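Local atomic coordinates of SVS_variant_AS1 (PDB entry 6TJA), a protein that probably cyclises geranylgeranyl diphosphate to the spiro-fused diterpene spiroviolene, as a reconstructed ancestral and further engineered form of a class I terpene cyclase. Residues R271-L274 with R275-L279; L279-R282 with V283-G286; N104-A107 with G108-R112; T144-R147 with R148-A152. One frame throughout, in Å; residues are numbered along the deposited sequence.

Contact 1: R271-L274 with R275-L279; sequences RILL and RFLEL
Leu-273 sends a methyl end along helix 258-283 to meet Phe-276 almost one turn further on, a clear case of i/i+3 packing in the all-helical class I terpene synthase fold. Leu-273 CD1 comes to 4.0 Å from Phe-276 CD1, reaching the ring at a slant; CG of Leu-273 lies anti to the backbone N (chi1 -176°), and this lets CD1 reach the ring. Leu-277 takes the other course: with CG anti to its own carbonyl carbon, it leans back toward the preceding turn until Leu-277 CG lies 3.3 Å from Leu-273 O. That oxygen also accepts the Leu-277 N-H at 2.9 Å, so the leucine branch shields a hydrogen bond made by its own backbone. Leu-274, its chi1 of -114° far from staggered, brings CD1 only loosely near, 4.3 Å from Leu-277 CD1. Around this row, helix 289-309 meets Phe-276 and Leu-277, while Met-219 of helix 211-231 touches Phe-276 and Arg-275. The polar flank belongs to Arg-275, whose NH2 forms a salt bridge with Asp-356 and whose NE donates to Trp-353 O. Arg-275 NH1 makes a hydrogen-bonded salt bridge with Glu-278 OE1 at 2.9 Å, from above the carboxylate plane, and Leu-279 CB sits 4.1 Å over the centre of the Arg-275 guanidinium.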
ATOM      1  N   ARG A 271     -16.356  14.317  17.822  1.00 29.85           N
ATOM      2  CA  ARG A 271     -17.356  13.313  17.403  1.00 30.90           C
ATOM      3  C   ARG A 271     -16.612  12.007  17.066  1.00 28.79           C
ATOM      4  O   ARG A 271     -17.070  10.938  17.492  1.00 27.34           O
ATOM      5  CB  ARG A 271     -18.205  13.887  16.265  1.00 35.75           C
ATOM      6  CG  ARG A 271     -19.143  12.850  15.674  1.00 44.13           C
ATOM      7  CD  ARG A 271     -19.942  13.287  14.468  1.00 43.66           C
ATOM      8  NE  ARG A 271     -20.654  14.547  14.630  1.00 44.30           N
ATOM      9  CZ  ARG A 271     -21.829  14.821  14.067  1.00 33.75           C
ATOM     10  NH1 ARG A 271     -22.482  13.896  13.409  1.00 29.83           N
ATOM     11  NH2 ARG A 271     -22.377  16.006  14.213  1.00 35.62           N
ATOM     12  N   ILE A 272     -15.485  12.077  16.350  1.00 27.25           N
ATOM     13  CA  ILE A 272     -14.721  10.874  15.918  1.00 25.78           C
ATOM     14  C   ILE A 272     -14.116  10.202  17.162  1.00 26.55           C
ATOM     15  O   ILE A 272     -14.184   8.967  17.247  1.00 25.21           O
ATOM     16  CB  ILE A 272     -13.657  11.216  14.864  1.00 25.33           C
ATOM     17  CG1 ILE A 272     -14.283  11.762  13.585  1.00 25.54           C
ATOM     18  CG2 ILE A 272     -12.796  10.007  14.560  1.00 24.77           C
ATOM     19  CD1 ILE A 272     -13.278  12.396  12.636  1.00 25.82           C
ATOM     20  N   LEU A 273     -13.589  10.963  18.121  1.00 28.65           N
ATOM     21  CA  LEU A 273     -13.022  10.349  19.352  1.00 28.66           C
ATOM     22  C   LEU A 273     -14.130   9.652  20.155  1.00 29.21           C
ATOM     23  O   LEU A 273     -13.887   8.560  20.620  1.00 26.04           O
ATOM     24  CB  LEU A 273     -12.303  11.396  20.198  1.00 29.53           C
ATOM     25  CG  LEU A 273     -11.612  10.823  21.429  1.00 27.24           C
ATOM     26  CD1 LEU A 273     -10.721   9.642  21.057  1.00 28.94           C
ATOM     27  CD2 LEU A 273     -10.808  11.907  22.098  1.00 29.26           C
ATOM     28  N   LEU A 274     -15.321  10.230  20.253  1.00 32.39           N
ATOM     29  CA  LEU A 274     -16.484   9.585  20.929  1.00 34.98           C
ATOM     30  C   LEU A 274     -16.862   8.261  20.247  1.00 31.35           C
ATOM     31  O   LEU A 274     -17.140   7.278  20.955  1.00 29.80           O
ATOM     32  CB  LEU A 274     -17.676  10.544  20.919  1.00 40.73           C
ATOM     33  CG  LEU A 274     -18.119  11.046  22.293  1.00 51.51           C
ATOM     34  CD1 LEU A 274     -16.948  11.528  23.141  1.00 51.07           C
ATOM     35  CD2 LEU A 274     -19.132  12.159  22.123  1.00 58.25           C
ATOM     36  N   ARG A 275     -16.911   8.223  18.921  1.00 25.80           N
ATOM     37  CA  ARG A 275     -17.201   6.951  18.247  1.00 27.38           C
ATOM     38  C   ARG A 275     -16.050   5.972  18.540  1.00 24.99           C
ATOM     39  O   ARG A 275     -16.338   4.828  18.836  1.00 24.27           O
ATOM     40  CB  ARG A 275     -17.471   7.163  16.763  1.00 26.67           C
ATOM     41  CG  ARG A 275     -17.697   5.855  16.027  1.00 26.67           C
ATOM     42  CD  ARG A 275     -18.793   4.994  16.614  1.00 25.82           C
ATOM     43  NE  ARG A 275     -18.893   3.763  15.851  1.00 26.96           N
ATOM     44  CZ  ARG A 275     -19.426   2.634  16.296  1.00 27.59           C
ATOM     45  NH1 ARG A 275     -19.936   2.555  17.506  1.00 31.75           N
ATOM     46  NH2 ARG A 275     -19.428   1.571  15.534  1.00 28.84           N
ATOM     47  N   PHE A 276     -14.819   6.422  18.556  1.00 24.99           N
ATOM     48  CA  PHE A 276     -13.720   5.542  18.872  1.00 25.98           C
ATOM     49  C   PHE A 276     -13.875   4.940  20.281  1.00 25.78           C
ATOM     50  O   PHE A 276     -13.697   3.798  20.454  1.00 25.28           O
ATOM     51  CB  PHE A 276     -12.375   6.239  18.695  1.00 25.95           C
ATOM     52  CG  PHE A 276     -11.231   5.518  19.336  1.00 24.49           C
ATOM     53  CD1 PHE A 276     -11.009   5.623  20.666  1.00 23.39           C
ATOM     54  CD2 PHE A 276     -10.378   4.749  18.591  1.00 22.60           C
ATOM     55  CE1 PHE A 276     -10.010   4.944  21.258  1.00 21.66           C
ATOM     56  CE2 PHE A 276      -9.356   4.086  19.173  1.00 22.54           C
ATOM     57  CZ  PHE A 276      -9.177   4.183  20.517  1.00 22.23           C
ATOM     58  N   LEU A 277     -14.234   5.741  21.259  1.00 26.10           N
ATOM     59  CA  LEU A 277     -14.412   5.268  22.604  1.00 29.95           C
ATOM     60  C   LEU A 277     -15.563   4.283  22.700  1.00 30.40           C
ATOM     61  O   LEU A 277     -15.468   3.295  23.377  1.00 26.48           O
ATOM     62  CB  LEU A 277     -14.602   6.421  23.575  1.00 29.36           C
ATOM     63  CG  LEU A 277     -13.456   7.393  23.686  1.00 30.76           C
ATOM     64  CD1 LEU A 277     -13.899   8.663  24.320  1.00 30.33           C
ATOM     65  CD2 LEU A 277     -12.252   6.817  24.361  1.00 30.06           C
ATOM     66  N   GLU A 278     -16.638   4.594  22.008  1.00 28.73           N
ATOM     67  CA  GLU A 278     -17.790   3.738  21.982  1.00 30.99           C
ATOM     68  C   GLU A 278     -17.451   2.394  21.347  1.00 28.13           C
ATOM     69  O   GLU A 278     -17.670   1.394  21.949  1.00 28.47           O
ATOM     70  CB  GLU A 278     -18.991   4.437  21.351  1.00 35.77           C
ATOM     71  CG  GLU A 278     -20.149   3.531  21.044  1.00 42.21           C
ATOM     72  CD  GLU A 278     -21.298   4.207  20.314  1.00 49.13           C
ATOM     73  OE1 GLU A 278     -21.161   4.645  19.177  1.00 49.35           O
ATOM     74  OE2 GLU A 278     -22.375   4.286  20.878  1.00 55.87           O
ATOM     75  N   LEU A 279     -16.855   2.380  20.167  1.00 28.20           N
ATOM     76  CA  LEU A 279     -16.492   1.077  19.528  1.00 26.64           C
ATOM     77  C   LEU A 279     -15.457   0.335  20.391  1.00 27.47           C
ATOM     78  O   LEU A 279     -15.491  -0.900  20.478  1.00 29.69           O
ATOM     79  CB  LEU A 279     -15.971   1.350  18.121  1.00 24.94           C
ATOM     80  CG  LEU A 279     -15.635   0.104  17.305  1.00 24.15           C
ATOM     81  CD1 LEU A 279     -16.760  -0.923  17.342  1.00 24.50           C
ATOM     82  CD2 LEU A 279     -15.337   0.481  15.880  1.00 22.97           C
TER

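Contact 2: L279-R282 with V283-G286; sequences LHDR and VRPG
Arg-284 doubles back on His-280, laying its aliphatic root over one face of the imidazole while its guanidinium turns a face to the same ring. Arg-284 CB stands 4.1 Å from the centroid of the His-280 ring in a CH-pi contact. Bends at chi2 and chi3 then curl the chain until His-280 CE1 is 4.0 Å above the guanidinium plane of Arg-284; the two planes are 74° apart, so this is no parallel stack. A long but nearly straight bond helps to set the ring's rotation: His-280 ND1 donates in the imidazole plane to Asp-281 OD1 at 3.3 Å. Asp-281 OD1 and Arg-284 NH2, 4.3 Å apart, would attract at most as charges, since no N-H of Arg-284 points at that oxygen. On the buried side, Val-283 CG2 rests 3.9 Å from Leu-279 CD1, between Ala-212 of helix 211-231 and Leu-295 of helix 289-309. Val-283 N donates chiefly to Leu-279 O and weakly to His-280 O, which also takes the Arg-284 N-H at 2.8 Å. Next, Asp-281 O meets Pro-285 CD at 3.1 Å where an N-H would otherwise arrive. A proline where the i/i+4 bonding runs out is a classic feature of helix C-termini.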
ATOM      1  N   LEU A 279     -16.855   2.380  20.167  1.00 28.20           N
ATOM      2  CA  LEU A 279     -16.492   1.077  19.528  1.00 26.64           C
ATOM      3  C   LEU A 279     -15.457   0.335  20.391  1.00 27.47           C
ATOM      4  O   LEU A 279     -15.491  -0.900  20.478  1.00 29.69           O
ATOM      5  CB  LEU A 279     -15.971   1.350  18.121  1.00 24.94           C
ATOM      6  CG  LEU A 279     -15.635   0.104  17.305  1.00 24.15           C
ATOM      7  CD1 LEU A 279     -16.760  -0.923  17.342  1.00 24.50           C
ATOM      8  CD2 LEU A 279     -15.337   0.481  15.880  1.00 22.97           C
ATOM      9  N   HIS A 280     -14.535   1.057  21.011  1.00 29.13           N
ATOM     10  CA  HIS A 280     -13.458   0.440  21.821  1.00 31.60           C
ATOM     11  C   HIS A 280     -14.110  -0.363  22.954  1.00 30.10           C
ATOM     12  O   HIS A 280     -13.709  -1.515  23.180  1.00 27.12           O
ATOM     13  CB  HIS A 280     -12.461   1.492  22.337  1.00 33.36           C
ATOM     14  CG  HIS A 280     -11.511   0.909  23.327  1.00 32.92           C
ATOM     15  ND1 HIS A 280     -11.851   0.734  24.654  1.00 33.08           N
ATOM     16  CD2 HIS A 280     -10.291   0.354  23.164  1.00 32.99           C
ATOM     17  CE1 HIS A 280     -10.840   0.158  25.279  1.00 34.22           C
ATOM     18  NE2 HIS A 280      -9.884  -0.115  24.377  1.00 30.81           N
ATOM     19  N   ASP A 281     -15.113   0.214  23.609  1.00 31.02           N
ATOM     20  CA  ASP A 281     -15.778  -0.383  24.799  1.00 34.07           C
ATOM     21  C   ASP A 281     -16.545  -1.643  24.379  1.00 35.59           C
ATOM     22  O   ASP A 281     -16.660  -2.544  25.201  1.00 37.90           O
ATOM     23  CB  ASP A 281     -16.597   0.683  25.542  1.00 36.34           C
ATOM     24  CG  ASP A 281     -15.742   1.601  26.413  1.00 36.86           C
ATOM     25  OD1 ASP A 281     -14.502   1.452  26.396  1.00 38.69           O
ATOM     26  OD2 ASP A 281     -16.311   2.472  27.100  1.00 44.26           O
ATOM     27  N   ARG A 282     -16.996  -1.739  23.128  1.00 38.16           N
ATOM     28  CA  ARG A 282     -17.748  -2.920  22.621  1.00 34.95           C
ATOM     29  C   ARG A 282     -16.757  -4.035  22.264  1.00 34.20           C
ATOM     30  O   ARG A 282     -17.059  -5.212  22.481  1.00 36.33           O
ATOM     31  CB  ARG A 282     -18.640  -2.454  21.472  1.00 39.74           C
ATOM     32  CG  ARG A 282     -19.296  -3.568  20.679  1.00 46.22           C
ATOM     33  CD  ARG A 282     -20.397  -3.044  19.756  1.00 43.92           C
ATOM     34  NE  ARG A 282     -20.010  -2.662  18.397  1.00 42.95           N
ATOM     35  CZ  ARG A 282     -19.435  -3.465  17.482  1.00 41.31           C
ATOM     36  NH1 ARG A 282     -19.081  -4.711  17.765  1.00 40.21           N
ATOM     37  NH2 ARG A 282     -19.187  -3.002  16.270  1.00 42.73           N
ATOM     38  N   VAL A 283     -15.573  -3.685  21.785  1.00 30.43           N
ATOM     39  CA  VAL A 283     -14.578  -4.655  21.241  1.00 27.80           C
ATOM     40  C   VAL A 283     -13.671  -5.164  22.366  1.00 26.39           C
ATOM     41  O   VAL A 283     -13.245  -6.325  22.300  1.00 27.71           O
ATOM     42  CB  VAL A 283     -13.755  -3.978  20.130  1.00 25.57           C
ATOM     43  CG1 VAL A 283     -12.530  -4.764  19.747  1.00 25.93           C
ATOM     44  CG2 VAL A 283     -14.615  -3.712  18.914  1.00 28.79           C
ATOM     45  N   ARG A 284     -13.334  -4.317  23.329  1.00 28.85           N
ATOM     46  CA  ARG A 284     -12.233  -4.613  24.287  1.00 32.82           C
ATOM     47  C   ARG A 284     -12.574  -5.848  25.133  1.00 31.55           C
ATOM     48  O   ARG A 284     -11.723  -6.695  25.316  1.00 29.71           O
ATOM     49  CB  ARG A 284     -11.874  -3.400  25.142  1.00 33.52           C
ATOM     50  CG  ARG A 284     -10.658  -3.622  26.035  1.00 43.17           C
ATOM     51  CD  ARG A 284     -11.059  -4.073  27.439  1.00 54.96           C
ATOM     52  NE  ARG A 284     -11.907  -3.041  28.053  1.00 64.86           N
ATOM     53  CZ  ARG A 284     -11.459  -1.949  28.691  1.00 68.32           C
ATOM     54  NH1 ARG A 284     -10.157  -1.735  28.847  1.00 65.67           N
ATOM     55  NH2 ARG A 284     -12.331  -1.084  29.182  1.00 63.27           N
ATOM     56  N   PRO A 285     -13.792  -5.994  25.687  1.00 32.54           N
ATOM     57  CA  PRO A 285     -14.096  -7.101  26.606  1.00 33.41           C
ATOM     58  C   PRO A 285     -13.762  -8.493  26.055  1.00 33.55           C
ATOM     59  O   PRO A 285     -13.188  -9.274  26.786  1.00 33.63           O
ATOM     60  CB  PRO A 285     -15.610  -6.929  26.858  1.00 32.51           C
ATOM     61  CG  PRO A 285     -15.793  -5.422  26.758  1.00 35.07           C
ATOM     62  CD  PRO A 285     -14.917  -5.043  25.568  1.00 34.39           C
ATOM     63  N   GLY A 286     -14.033  -8.724  24.768  1.00 36.28           N
ATOM     64  CA  GLY A 286     -13.821 -10.022  24.095  1.00 35.94           C
ATOM     65  C   GLY A 286     -12.413 -10.194  23.541  1.00 35.88           C
ATOM     66  O   GLY A 286     -12.038 -11.326  23.238  1.00 37.76           O
TER

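Contact 3: N104-A107 with G108-R112; sequences NALA and GRVQR
Arg-109 lies flat against the previous turn of helix 100-115, its guanidinium spread over the backbone joining Ala-105 to Leu-106; the helix is one of the antiparallel bundle that makes up the terpene synthase fold. One face of the guanidinium has Leu-106 CA 3.8 Å above its plane, displaced toward the rim, with Ala-105 O and Leu-106 N over the same face. The two amino ends touch different neighbours: NH2 of Arg-109 reaches Leu-106 CD1 at 3.6 Å, and NH1 of Arg-109 meets Ala-105 CB at 3.8 Å. With CG beside the backbone N (chi1 -69°) and a bend at chi3 (-40°), the chain is steered backward along the helix instead of outward. Replacing Arg-109 with an alanine would probably bare the Ala-105 carbonyl region and leave Leu-106 CD1 with a gap on the side where NH2 now lies. Leu-106 CD1 also packs 3.9 Å from Val-110 CG2, the two side chains running alongside each other and pointing the same way. Beneath them, the Val-110 N-H donates to Leu-106 O at 2.8 Å and nearly straight, at 173°.

Further out, Phe-86 of helix 70-91 touches both Leu-106 and Val-110, while Asp-177 of the second subunit packs on Arg-109. The helix also reaches the dimer interface through Asn-104, whose ND2 hydrogen-bonds OD1 of Asn-104 of the second subunit.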
ATOM      1  N   ASN A 104       6.247  11.045  -7.216  1.00 25.87           N
ATOM      2  CA  ASN A 104       5.740   9.686  -7.493  1.00 27.16           C
ATOM      3  C   ASN A 104       6.944   8.749  -7.677  1.00 29.48           C
ATOM      4  O   ASN A 104       6.862   7.594  -7.247  1.00 27.84           O
ATOM      5  CB  ASN A 104       4.771   9.703  -8.663  1.00 25.91           C
ATOM      6  CG  ASN A 104       3.451  10.374  -8.353  1.00 24.43           C
ATOM      7  OD1 ASN A 104       3.196  10.784  -7.219  1.00 24.91           O
ATOM      8  ND2 ASN A 104       2.588  10.428  -9.348  1.00 22.92           N
ATOM      9  N   ALA A 105       8.028   9.218  -8.284  1.00 26.99           N
ATOM     10  CA  ALA A 105       9.221   8.389  -8.536  1.00 28.64           C
ATOM     11  C   ALA A 105       9.971   8.189  -7.216  1.00 29.22           C
ATOM     12  O   ALA A 105      10.359   7.028  -6.912  1.00 25.86           O
ATOM     13  CB  ALA A 105      10.099   8.999  -9.604  1.00 29.13           C
ATOM     14  N   LEU A 106      10.161   9.252  -6.439  1.00 26.93           N
ATOM     15  CA  LEU A 106      10.789   9.111  -5.099  1.00 30.67           C
ATOM     16  C   LEU A 106       9.986   8.123  -4.241  1.00 26.97           C
ATOM     17  O   LEU A 106      10.593   7.244  -3.642  1.00 25.66           O
ATOM     18  CB  LEU A 106      10.903  10.480  -4.423  1.00 32.38           C
ATOM     19  CG  LEU A 106      11.478  10.444  -3.011  1.00 33.28           C
ATOM     20  CD1 LEU A 106      12.973  10.162  -3.039  1.00 32.58           C
ATOM     21  CD2 LEU A 106      11.213  11.744  -2.267  1.00 36.33           C
ATOM     22  N   ALA A 107       8.664   8.275  -4.156  1.00 29.07           N
ATOM     23  CA  ALA A 107       7.781   7.410  -3.335  1.00 25.88           C
ATOM     24  C   ALA A 107       8.013   5.954  -3.741  1.00 27.85           C
ATOM     25  O   ALA A 107       8.038   5.053  -2.865  1.00 25.49           O
ATOM     26  CB  ALA A 107       6.340   7.779  -3.516  1.00 27.00           C
ATOM     27  N   GLY A 108       8.189   5.737  -5.034  1.00 25.64           N
ATOM     28  CA  GLY A 108       8.416   4.390  -5.580  1.00 27.99           C
ATOM     29  C   GLY A 108       9.781   3.870  -5.192  1.00 25.02           C
ATOM     30  O   GLY A 108       9.857   2.703  -4.776  1.00 25.44           O
ATOM     31  N   ARG A 109      10.818   4.697  -5.307  1.00 27.56           N
ATOM     32  CA  ARG A 109      12.219   4.290  -4.983  1.00 31.38           C
ATOM     33  C   ARG A 109      12.320   4.014  -3.473  1.00 30.74           C
ATOM     34  O   ARG A 109      12.857   2.982  -3.111  1.00 30.72           O
ATOM     35  CB  ARG A 109      13.257   5.304  -5.475  1.00 33.68           C
ATOM     36  CG  ARG A 109      13.412   5.377  -6.997  1.00 42.59           C
ATOM     37  CD  ARG A 109      14.589   6.178  -7.554  1.00 41.32           C
ATOM     38  NE  ARG A 109      14.786   7.394  -6.792  1.00 50.07           N
ATOM     39  CZ  ARG A 109      14.291   8.606  -7.103  1.00 61.91           C
ATOM     40  NH1 ARG A 109      13.578   8.794  -8.209  1.00 57.78           N
ATOM     41  NH2 ARG A 109      14.530   9.638  -6.298  1.00 57.07           N
ATOM     42  N   VAL A 110      11.778   4.881  -2.617  1.00 29.85           N
ATOM     43  CA  VAL A 110      11.864   4.712  -1.137  1.00 29.64           C
ATOM     44  C   VAL A 110      11.078   3.455  -0.721  1.00 30.01           C
ATOM     45  O   VAL A 110      11.623   2.620   0.039  1.00 26.51           O
ATOM     46  CB  VAL A 110      11.379   5.979  -0.419  1.00 28.33           C
ATOM     47  CG1 VAL A 110      11.272   5.792   1.079  1.00 30.41           C
ATOM     48  CG2 VAL A 110      12.300   7.127  -0.739  1.00 29.61           C
ATOM     49  N   GLN A 111       9.849   3.315  -1.213  1.00 25.92           N
ATOM     50  CA  GLN A 111       9.019   2.144  -0.874  1.00 26.93           C
ATOM     51  C   GLN A 111       9.792   0.863  -1.283  1.00 26.46           C
ATOM     52  O   GLN A 111       9.919  -0.030  -0.446  1.00 24.06           O
ATOM     53  CB  GLN A 111       7.611   2.321  -1.442  1.00 23.93           C
ATOM     54  CG  GLN A 111       6.676   1.185  -1.081  1.00 23.11           C
ATOM     55  CD  GLN A 111       6.306   1.077   0.381  1.00 24.17           C
ATOM     56  OE1 GLN A 111       6.218   2.083   1.113  1.00 24.79           O
ATOM     57  NE2 GLN A 111       6.037  -0.160   0.804  1.00 22.30           N
ATOM     58  N   ARG A 112      10.379   0.807  -2.473  1.00 26.77           N
ATOM     59  CA  ARG A 112      11.112  -0.392  -2.947  1.00 26.77           C
ATOM     60  C   ARG A 112      12.289  -0.703  -2.011  1.00 26.32           C
ATOM     61  O   ARG A 112      12.438  -1.873  -1.636  1.00 25.71           O
ATOM     62  CB  ARG A 112      11.556  -0.241  -4.400  1.00 26.86           C
ATOM     63  CG  ARG A 112      12.206  -1.502  -4.965  1.00 26.80           C
ATOM     64  CD  ARG A 112      11.214  -2.645  -5.049  1.00 27.64           C
ATOM     65  NE  ARG A 112      11.804  -3.941  -5.321  1.00 26.90           N
ATOM     66  CZ  ARG A 112      11.198  -5.108  -5.114  1.00 31.35           C
ATOM     67  NH1 ARG A 112       9.964  -5.145  -4.633  1.00 31.17           N
ATOM     68  NH2 ARG A 112      11.816  -6.238  -5.434  1.00 31.67           N
TER

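Contact 4: T144-R147 with R148-A152; sequences TQVR and RFVHA
The guanidinium of Arg-147 and the imidazole of His-151 meet one turn apart on helix 143-169 of the terpene synthase bundle, their planes 76° from each other. They cross obliquely, the nearest approach being Arg-147 NH2 to His-151 CE1 at 3.4 Å. The imidazole also stacks on the ring of His-151 of the second subunit, so the pair stands at the dimer interface, whereas the Phe-149 ring makes edge-to-face pairs with Phe-79 and Phe-137. Arg-147 NH1 touches Val-150 CG1 at 3.6 Å and forms a salt bridge with Glu-115. Bends at chi2 (-56°) and chi3 (-72°) curl the Arg-147 chain forward over the next turn, bringing NH1 beside Val-150 and NH2 beside His-151. An alanine at His-151 takes the ring away, which would probably leave the NH2 end of Arg-147 less confined, though Glu-115 would still hold NH1, and His-151 of the second subunit without its stacking partner.

Arg-148, by contrast, has a chain extended from CG to NE that runs alongside Thr-144, whose CG2 lies 3.6 Å from Arg-148 NE. Its NH1 bonds Val-203 O and makes a salt bridge with Glu-196, and its NH2 makes one with Asp-205. On the side of Arg-147 away from Arg-148, Val-146 CG1 meets Val-150 CG2 at 4.2 Å. The Val-150 N-H bonds Val-146 O at 2.8 Å, and Val-150 CG2 packs against that same oxygen at 3.3 Å.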
ATOM      1  N   THR A 144       5.155 -11.272   8.910  1.00 27.07           N
ATOM      2  CA  THR A 144       3.759 -10.760   8.922  1.00 28.87           C
ATOM      3  C   THR A 144       3.747  -9.317   9.430  1.00 28.54           C
ATOM      4  O   THR A 144       3.143  -8.461   8.778  1.00 27.09           O
ATOM      5  CB  THR A 144       2.839 -11.651   9.766  1.00 28.01           C
ATOM      6  OG1 THR A 144       2.767 -12.925   9.128  1.00 27.99           O
ATOM      7  CG2 THR A 144       1.443 -11.081   9.876  1.00 29.21           C
ATOM      8  N   GLN A 145       4.409  -9.042  10.547  1.00 28.09           N
ATOM      9  CA  GLN A 145       4.372  -7.685  11.150  1.00 29.03           C
ATOM     10  C   GLN A 145       5.123  -6.716  10.236  1.00 27.75           C
ATOM     11  O   GLN A 145       4.638  -5.584  10.066  1.00 24.91           O
ATOM     12  CB  GLN A 145       4.981  -7.674  12.543  1.00 28.53           C
ATOM     13  CG  GLN A 145       4.174  -8.459  13.562  1.00 30.62           C
ATOM     14  CD  GLN A 145       4.982  -8.616  14.830  1.00 33.74           C
ATOM     15  OE1 GLN A 145       6.140  -9.053  14.792  1.00 33.53           O
ATOM     16  NE2 GLN A 145       4.393  -8.206  15.945  1.00 28.66           N
ATOM     17  N   VAL A 146       6.257  -7.145   9.680  1.00 26.92           N
ATOM     18  CA  VAL A 146       7.036  -6.334   8.700  1.00 26.32           C
ATOM     19  C   VAL A 146       6.124  -5.975   7.506  1.00 27.23           C
ATOM     20  O   VAL A 146       6.122  -4.797   7.105  1.00 26.22           O
ATOM     21  CB  VAL A 146       8.344  -7.020   8.284  1.00 24.72           C
ATOM     22  CG1 VAL A 146       8.998  -6.331   7.105  1.00 23.31           C
ATOM     23  CG2 VAL A 146       9.326  -7.086   9.451  1.00 27.30           C
ATOM     24  N   ARG A 147       5.313  -6.900   7.001  1.00 27.72           N
ATOM     25  CA  ARG A 147       4.457  -6.594   5.834  1.00 28.85           C
ATOM     26  C   ARG A 147       3.369  -5.610   6.255  1.00 26.73           C
ATOM     27  O   ARG A 147       3.039  -4.737   5.456  1.00 28.91           O
ATOM     28  CB  ARG A 147       3.841  -7.848   5.222  1.00 32.93           C
ATOM     29  CG  ARG A 147       4.821  -8.693   4.422  1.00 40.40           C
ATOM     30  CD  ARG A 147       5.552  -7.991   3.289  1.00 39.83           C
ATOM     31  NE  ARG A 147       4.726  -7.693   2.131  1.00 41.44           N
ATOM     32  CZ  ARG A 147       5.131  -6.956   1.096  1.00 42.60           C
ATOM     33  NH1 ARG A 147       6.342  -6.423   1.102  1.00 41.84           N
ATOM     34  NH2 ARG A 147       4.324  -6.764   0.064  1.00 43.36           N
ATOM     35  N   ARG A 148       2.829  -5.751   7.458  1.00 26.14           N
ATOM     36  CA  ARG A 148       1.831  -4.797   7.986  1.00 27.08           C
ATOM     37  C   ARG A 148       2.470  -3.405   7.963  1.00 26.06           C
ATOM     38  O   ARG A 148       1.774  -2.473   7.521  1.00 23.94           O
ATOM     39  CB  ARG A 148       1.331  -5.224   9.368  1.00 28.14           C
ATOM     40  CG  ARG A 148       0.506  -6.506   9.356  1.00 27.92           C
ATOM     41  CD  ARG A 148       0.129  -6.975  10.753  1.00 27.84           C
ATOM     42  NE  ARG A 148      -0.627  -8.216  10.741  1.00 29.04           N
ATOM     43  CZ  ARG A 148      -1.110  -8.849  11.820  1.00 27.58           C
ATOM     44  NH1 ARG A 148      -0.960  -8.348  13.036  1.00 28.25           N
ATOM     45  NH2 ARG A 148      -1.787  -9.969  11.671  1.00 23.87           N
ATOM     46  N   PHE A 149       3.755  -3.288   8.329  1.00 24.23           N
ATOM     47  CA  PHE A 149       4.458  -1.975   8.384  1.00 25.52           C
ATOM     48  C   PHE A 149       4.683  -1.438   6.955  1.00 25.95           C
ATOM     49  O   PHE A 149       4.375  -0.241   6.674  1.00 23.08           O
ATOM     50  CB  PHE A 149       5.767  -2.028   9.173  1.00 24.77           C
ATOM     51  CG  PHE A 149       6.465  -0.694   9.167  1.00 24.93           C
ATOM     52  CD1 PHE A 149       6.026   0.336   9.982  1.00 25.36           C
ATOM     53  CD2 PHE A 149       7.491  -0.428   8.264  1.00 25.29           C
ATOM     54  CE1 PHE A 149       6.606   1.598   9.914  1.00 25.01           C
ATOM     55  CE2 PHE A 149       8.075   0.832   8.205  1.00 25.53           C
ATOM     56  CZ  PHE A 149       7.634   1.836   9.029  1.00 25.30           C
ATOM     57  N   VAL A 150       5.173  -2.318   6.075  1.00 22.98           N
ATOM     58  CA  VAL A 150       5.484  -1.996   4.662  1.00 24.70           C
ATOM     59  C   VAL A 150       4.218  -1.418   4.023  1.00 23.02           C
ATOM     60  O   VAL A 150       4.314  -0.412   3.298  1.00 23.60           O
ATOM     61  CB  VAL A 150       5.993  -3.242   3.911  1.00 27.73           C
ATOM     62  CG1 VAL A 150       5.925  -3.062   2.411  1.00 27.41           C
ATOM     63  CG2 VAL A 150       7.394  -3.640   4.345  1.00 28.87           C
ATOM     64  N   HIS A 151       3.077  -2.057   4.239  1.00 22.51           N
ATOM     65  CA  HIS A 151       1.794  -1.685   3.585  1.00 23.18           C
ATOM     66  C   HIS A 151       1.285  -0.352   4.162  1.00 22.69           C
ATOM     67  O   HIS A 151       0.698   0.436   3.418  1.00 23.36           O
ATOM     68  CB  HIS A 151       0.780  -2.828   3.748  1.00 23.19           C
ATOM     69  CG  HIS A 151       1.027  -3.994   2.865  1.00 23.77           C
ATOM     70  ND1 HIS A 151       1.434  -3.844   1.547  1.00 28.20           N
ATOM     71  CD2 HIS A 151       0.886  -5.315   3.066  1.00 22.51           C
ATOM     72  CE1 HIS A 151       1.578  -5.043   1.004  1.00 28.09           C
ATOM     73  NE2 HIS A 151       1.233  -5.959   1.908  1.00 22.41           N
ATOM     74  N   ALA A 152       1.462  -0.130   5.456  1.00 21.72           N
ATOM     75  CA  ALA A 152       1.076   1.127   6.139  1.00 23.99           C
ATOM     76  C   ALA A 152       1.907   2.274   5.546  1.00 24.40           C
ATOM     77  O   ALA A 152       1.331   3.376   5.295  1.00 23.18           O
ATOM     78  CB  ALA A 152       1.272   1.019   7.641  1.00 22.84           C
TER

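Each contact joins side chains three or four residues apart, three within helices and contact 2 at a helix end. Contacts 1 and 2 follow each other on helix 258-283, centres 12 Å apart, sharing Leu-279; Arg-275 and Arg-282 converge on Asp-356. Contacts 3 and 4, 16 Å apart between centres, are joined directly by Gln-111 NE2 to Val-150 O at 3.0 Å, a probable hydrogen bond, and both reach the second subunit. Contacts 1 and 3 lie on opposite sides of the chain's centre, 35 Å apart between centres. Beside contact 3, helix 70-91 probably carries the aspartate-rich motif; beside contact 1, the second metal-binding motif probably begins at the end of helix 211-231.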